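Local coordinates for malyl-CoA lyase/beta-methylmalyl-CoA lyase (Methylobacterium extorquens, PDB 5UGR), which belongs to the HpcH/HpaI aldolase/citrate lyase family of TIM-barrel enzymes and holds a magnesium ion in an assembly of six chains, at residues Val107-Asp117 / Asn147-Arg157. Sequence-based numbering, arbitrary orientation.
Sequences VGVPADVYAID and NVEAIATSSKR
Ile151 is the main bump on 147-157, filling the bend of 107-110 that leads into helix 110-127. Its CD1 lies 3.8 Å from Val107 CG1 and also meets the Gly108 peptide; its CG1 rests against the Val109-Pro110 linkage. Pro110, a rigid residue suited to a helix's first turn, crosses Ile151 at about a right angle, with its ring CG 3.8 Å from Ala150 CB, a methyl small enough to admit it. One turn on, Val113 packs over Ser154, its branched end suited to flanking the hydroxyl with two methyls: its CB is 3.3 Å from Ser154 OG, while that hydroxyl donates to Ile151 O (2.7 Å), on a lone pair in the carbonyl plane. With CG anti to the backbone N (chi1 -156°), Asp117 reaches across to two donors. Arg157 NE gives Asp117 OD1 a salt bridge of 2.8 Å from above the carboxylate plane, the carboxylate and guanidinium planes lying 80° apart, and Ser155 OG donates to Asp117 OD2 at 2.7 Å. Water 1 links OD2 to Ser154 O. Two neighbouring outer elements of the TIM barrel are thus joined by apolar packing at one end and, at the other, by a buried carboxylate whose charge is probably offset in part by Arg157, which also pairs with Glu124.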
ATOM      1  N   VAL A 107      -3.401  -5.584  20.632  1.00 11.91           N
ATOM      2  CA  VAL A 107      -2.949  -4.692  19.537  1.00 11.38           C
ATOM      3  C   VAL A 107      -3.571  -5.157  18.204  1.00 10.89           C
ATOM      4  O   VAL A 107      -3.584  -6.350  17.885  1.00 12.42           O
ATOM      5  CB  VAL A 107      -1.402  -4.656  19.430  1.00 11.46           C
ATOM      6  CG1 VAL A 107      -0.916  -3.844  18.227  1.00 12.75           C
ATOM      7  CG2 VAL A 107      -0.831  -4.077  20.719  1.00 13.74           C
ATOM      8  N   GLY A 108      -4.116  -4.196  17.468  1.00 11.58           N
ATOM      9  CA  GLY A 108      -4.840  -4.498  16.230  1.00 11.52           C
ATOM     10  C   GLY A 108      -4.155  -4.015  14.983  1.00 11.37           C
ATOM     11  O   GLY A 108      -4.218  -4.675  13.963  1.00 12.75           O
ATOM     12  N   VAL A 109      -3.533  -2.850  15.046  1.00 10.55           N
ATOM     13  CA  VAL A 109      -2.907  -2.200  13.896  1.00 11.41           C
ATOM     14  C   VAL A 109      -1.616  -1.492  14.345  1.00 11.00           C
ATOM     15  O   VAL A 109      -1.446  -1.164  15.529  1.00 11.89           O
ATOM     16  CB  VAL A 109      -3.839  -1.184  13.201  1.00 11.37           C
ATOM     17  CG1 VAL A 109      -5.080  -1.853  12.669  1.00 13.18           C
ATOM     18  CG2 VAL A 109      -4.242  -0.039  14.126  1.00 13.05           C
ATOM     19  N   PRO A 110      -0.679  -1.238  13.430  1.00 10.57           N
ATOM     20  CA  PRO A 110       0.578  -0.585  13.799  1.00 10.49           C
ATOM     21  C   PRO A 110       0.405   0.763  14.528  1.00 11.10           C
ATOM     22  O   PRO A 110       1.180   1.091  15.438  1.00 11.73           O
ATOM     23  CB  PRO A 110       1.332  -0.449  12.499  1.00 13.67           C
ATOM     24  CG  PRO A 110       0.625  -1.177  11.514  1.00 16.49           C
ATOM     25  CD  PRO A 110      -0.673  -1.683  12.031  1.00 11.46           C
ATOM     26  N   ALA A 111      -0.628   1.517  14.155  1.00 10.92           N
ATOM     27  CA  ALA A 111      -0.825   2.846  14.757  1.00 11.01           C
ATOM     28  C   ALA A 111      -1.160   2.734  16.251  1.00 11.04           C
ATOM     29  O   ALA A 111      -0.935   3.715  17.002  1.00 12.00           O
ATOM     30  CB  ALA A 111      -1.912   3.632  14.033  1.00 11.82           C
ATOM     31  N   ASP A 112      -1.670   1.575  16.712  1.00 11.21           N
ATOM     32  CA  ASP A 112      -1.863   1.383  18.157  1.00 10.70           C
ATOM     33  C   ASP A 112      -0.516   1.529  18.871  1.00 10.31           C
ATOM     34  O   ASP A 112      -0.395   2.163  19.951  1.00 12.39           O
ATOM     35  CB  ASP A 112      -2.456  -0.012  18.466  1.00 11.01           C
ATOM     36  CG  ASP A 112      -3.940  -0.173  18.071  1.00 12.07           C
ATOM     37  OD1 ASP A 112      -4.681   0.817  18.179  1.00 12.23           O
ATOM     38  OD2 ASP A 112      -4.255  -1.349  17.735  1.00 12.20           O
ATOM     39  N   VAL A 113       0.500   0.921  18.302  1.00 10.86           N
ATOM     40  CA  VAL A 113       1.844   0.939  18.899  1.00 11.43           C
ATOM     41  C   VAL A 113       2.455   2.340  18.799  1.00 11.79           C
ATOM     42  O   VAL A 113       3.051   2.840  19.765  1.00 11.76           O
ATOM     43  CB  VAL A 113       2.741  -0.124  18.290  1.00 11.26           C
ATOM     44  CG1 VAL A 113       4.099  -0.159  19.013  1.00 12.39           C
ATOM     45  CG2 VAL A 113       2.110  -1.489  18.364  1.00 12.95           C
ATOM     46  N   TYR A 114       2.294   2.981  17.650  1.00 11.30           N
ATOM     47  CA  TYR A 114       2.728   4.357  17.448  1.00 11.02           C
ATOM     48  C   TYR A 114       2.181   5.249  18.555  1.00 11.32           C
ATOM     49  O   TYR A 114       2.890   6.113  19.101  1.00 12.58           O
ATOM     50  CB  TYR A 114       2.360   4.827  16.050  1.00 11.67           C
ATOM     51  CG  TYR A 114       2.930   6.098  15.513  1.00 11.04           C
ATOM     52  CD1 TYR A 114       2.414   7.343  15.870  1.00 11.21           C
ATOM     53  CD2 TYR A 114       4.022   6.067  14.610  1.00 12.09           C
ATOM     54  CE1 TYR A 114       2.864   8.530  15.269  1.00 11.10           C
ATOM     55  CE2 TYR A 114       4.477   7.233  14.029  1.00 11.67           C
ATOM     56  CZ  TYR A 114       3.908   8.462  14.330  1.00 11.65           C
ATOM     57  OH  TYR A 114       4.382   9.603  13.730  1.00 11.29           O
ATOM     58  N   ALA A 115       0.895   5.098  18.844  1.00 10.97           N
ATOM     59  CA  ALA A 115       0.271   5.943  19.868  1.00 11.97           C
ATOM     60  C   ALA A 115       0.954   5.842  21.202  1.00 11.75           C
ATOM     61  O   ALA A 115       1.134   6.881  21.878  1.00 13.54           O
ATOM     62  CB  ALA A 115      -1.215   5.636  19.968  1.00 12.81           C
ATOM     63  N   ILE A 116       1.277   4.607  21.608  1.00 11.43           N
ATOM     64  CA  ILE A 116       1.952   4.412  22.897  1.00 11.79           C
ATOM     65  C   ILE A 116       3.383   4.925  22.828  1.00 12.14           C
ATOM     66  O   ILE A 116       3.920   5.428  23.827  1.00 13.60           O
ATOM     67  CB  ILE A 116       1.850   2.947  23.359  1.00 13.18           C
ATOM     68  CG1 ILE A 116       0.400   2.464  23.295  1.00 14.30           C
ATOM     69  CG2 ILE A 116       2.417   2.770  24.780  1.00 14.40           C
ATOM     70  CD1 ILE A 116      -0.644   3.328  23.896  1.00 15.97           C
ATOM     71  N   ASP A 117       4.018   4.813  21.663  1.00 11.60           N
ATOM     72  CA  ASP A 117       5.382   5.335  21.473  1.00 11.75           C
ATOM     73  C   ASP A 117       5.389   6.888  21.654  1.00 13.27           C
ATOM     74  O   ASP A 117       6.251   7.403  22.370  1.00 13.43           O
ATOM     75  CB  ASP A 117       5.865   4.887  20.099  1.00 12.16           C
ATOM     76  CG  ASP A 117       7.355   4.822  19.936  1.00 13.16           C
ATOM     77  OD1 ASP A 117       8.102   5.317  20.811  1.00 14.03           O
ATOM     78  OD2 ASP A 117       7.778   4.336  18.844  1.00 14.31           O
ATOM     79  N   ASN A 147      -3.066  -8.442  11.062  1.00 11.38           N
ATOM     80  CA  ASN A 147      -2.168  -7.349  10.835  1.00 11.80           C
ATOM     81  C   ASN A 147      -0.792  -7.582  11.465  1.00 12.19           C
ATOM     82  O   ASN A 147      -0.006  -6.639  11.600  1.00 12.92           O
ATOM     83  CB  ASN A 147      -2.792  -6.038  11.334  1.00 12.25           C
ATOM     84  CG  ASN A 147      -3.991  -5.661  10.510  1.00 14.18           C
ATOM     85  OD1 ASN A 147      -3.835  -5.259   9.360  1.00 18.04           O
ATOM     86  ND2 ASN A 147      -5.142  -5.790  11.053  1.00 16.76           N
ATOM     87  N   VAL A 148      -0.466  -8.845  11.792  1.00 11.57           N
ATOM     88  CA  VAL A 148       0.701  -9.075  12.641  1.00 11.84           C
ATOM     89  C   VAL A 148       2.016  -8.681  11.994  1.00 13.32           C
ATOM     90  O   VAL A 148       2.924  -8.182  12.675  1.00 12.72           O
ATOM     91  CB  VAL A 148       0.717 -10.532  13.158  1.00 12.96           C
ATOM     92  CG1 VAL A 148       0.885 -11.571  12.069  1.00 13.31           C
ATOM     93  CG2 VAL A 148       1.696 -10.712  14.308  1.00 13.56           C
ATOM     94  N   GLU A 149       2.134  -8.865  10.676  1.00 12.12           N
ATOM     95  CA  GLU A 149       3.362  -8.533   9.998  0.50 11.70           C
ATOM     96  C   GLU A 149       3.615  -7.032  10.016  1.00 12.55           C
ATOM     97  O   GLU A 149       4.743  -6.577  10.226  1.00 14.91           O
ATOM     98  CB  GLU A 149       3.340  -9.049   8.556  0.50 11.17           C
ATOM     99  CG  GLU A 149       3.181 -10.552   8.437  0.50 10.38           C
ATOM    100  CD  GLU A 149       1.744 -11.074   8.463  0.50 10.89           C
ATOM    101  OE1 GLU A 149       0.664 -10.285   8.535  0.50  9.23           O
ATOM    102  OE2 GLU A 149       1.724 -12.352   8.417  0.50 10.18           O
ATOM    103  N   ALA A 150       2.560  -6.246   9.790  1.00 11.70           N
ATOM    104  CA  ALA A 150       2.646  -4.804   9.903  1.00 12.64           C
ATOM    105  C   ALA A 150       2.912  -4.315  11.313  1.00 12.42           C
ATOM    106  O   ALA A 150       3.708  -3.363  11.526  1.00 14.11           O
ATOM    107  CB  ALA A 150       1.367  -4.135   9.327  1.00 14.37           C
ATOM    108  N   ILE A 151       2.303  -4.969  12.275  1.00 11.15           N
ATOM    109  CA  ILE A 151       2.572  -4.582  13.682  1.00 11.07           C
ATOM    110  C   ILE A 151       4.038  -4.793  14.018  1.00 11.66           C
ATOM    111  O   ILE A 151       4.630  -4.040  14.787  1.00 12.59           O
ATOM    112  CB  ILE A 151       1.623  -5.368  14.635  1.00 11.75           C
ATOM    113  CG1 ILE A 151       0.160  -4.904  14.440  1.00 12.83           C
ATOM    114  CG2 ILE A 151       2.049  -5.228  16.087  1.00 13.43           C
ATOM    115  CD1 ILE A 151      -0.876  -5.869  14.987  1.00 13.97           C
ATOM    116  N   ALA A 152       4.661  -5.822  13.426  1.00 11.81           N
ATOM    117  CA  ALA A 152       6.030  -6.140  13.783  1.00 12.04           C
ATOM    118  C   ALA A 152       7.055  -5.038  13.478  1.00 13.29           C
ATOM    119  O   ALA A 152       8.131  -5.056  14.068  1.00 14.78           O
ATOM    120  CB  ALA A 152       6.465  -7.426  13.063  1.00 13.44           C
ATOM    121  N   THR A 153       6.739  -4.134  12.561  1.00 11.74           N
ATOM    122  CA  THR A 153       7.594  -3.036  12.185  1.00 12.38           C
ATOM    123  C   THR A 153       7.117  -1.667  12.671  1.00 12.19           C
ATOM    124  O   THR A 153       7.503  -0.626  12.125  1.00 16.05           O
ATOM    125  CB  THR A 153       7.912  -3.015  10.689  1.00 14.17           C
ATOM    126  OG1 THR A 153       6.712  -2.817   9.957  1.00 15.55           O
ATOM    127  CG2 THR A 153       8.636  -4.306  10.249  1.00 18.10           C
ATOM    128  N   SER A 154       6.309  -1.666  13.730  1.00 13.14           N
ATOM    129  CA  SER A 154       5.614  -0.437  14.113  1.00 12.28           C
ATOM    130  C   SER A 154       6.332   0.489  15.075  1.00 12.60           C
ATOM    131  O   SER A 154       5.821   1.601  15.278  1.00 13.96           O
ATOM    132  CB  SER A 154       4.272  -0.824  14.731  1.00 12.75           C
ATOM    133  OG  SER A 154       4.397  -1.606  15.899  1.00 13.86           O
ATOM    134  N   SER A 155       7.461   0.068  15.646  1.00 12.74           N
ATOM    135  CA  SER A 155       8.176   0.959  16.590  1.00 12.45           C
ATOM    136  C   SER A 155       9.586   0.453  16.802  1.00 12.41           C
ATOM    137  O   SER A 155       9.791  -0.743  16.989  1.00 13.70           O
ATOM    138  CB  SER A 155       7.487   0.987  17.940  1.00 12.99           C
ATOM    139  OG  SER A 155       8.235   1.707  18.919  1.00 13.40           O
ATOM    140  N   LYS A 156      10.527   1.390  16.899  1.00 14.16           N
ATOM    141  CA  LYS A 156      11.904   1.041  17.262  1.00 15.70           C
ATOM    142  C   LYS A 156      12.017   0.477  18.674  1.00 14.14           C
ATOM    143  O   LYS A 156      13.013  -0.202  18.998  1.00 15.29           O
ATOM    144  CB  LYS A 156      12.802   2.269  17.099  1.00 18.97           C
ATOM    145  CG  LYS A 156      13.053   2.611  15.635  1.00 25.58           C
ATOM    146  CD  LYS A 156      14.078   3.756  15.486  1.00 36.90           C
ATOM    147  CE  LYS A 156      13.596   5.114  15.971  1.00 39.98           C
ATOM    148  NZ  LYS A 156      12.376   5.638  15.239  1.00 47.11           N
ATOM    149  N   ARG A 157      10.988   0.730  19.506  1.00 13.25           N
ATOM    150  CA  ARG A 157      10.928   0.138  20.836  1.00 13.68           C
ATOM    151  C   ARG A 157      10.498  -1.277  20.883  1.00 11.89           C
ATOM    152  O   ARG A 157      10.646  -1.925  21.913  1.00 13.83           O
ATOM    153  CB  ARG A 157      10.020   0.924  21.774  1.00 13.20           C
ATOM    154  CG  ARG A 157      10.342   2.392  21.968  1.00 13.97           C
ATOM    155  CD  ARG A 157       9.342   3.046  22.907  1.00 14.05           C
ATOM    156  NE  ARG A 157       9.563   4.453  23.074  1.00 14.94           N
ATOM    157  CZ  ARG A 157      10.330   5.021  24.006  1.00 15.91           C
ATOM    158  NH1 ARG A 157      10.951   4.296  24.928  1.00 16.44           N
ATOM    159  NH2 ARG A 157      10.436   6.344  24.010  1.00 17.37           N
TER
HETATM  160  O   HOH W   1       6.135   4.099  16.609  1.00 13.52           O
HETATM  161  O   HOH W   2       9.897   4.102  16.142  1.00 41.10           O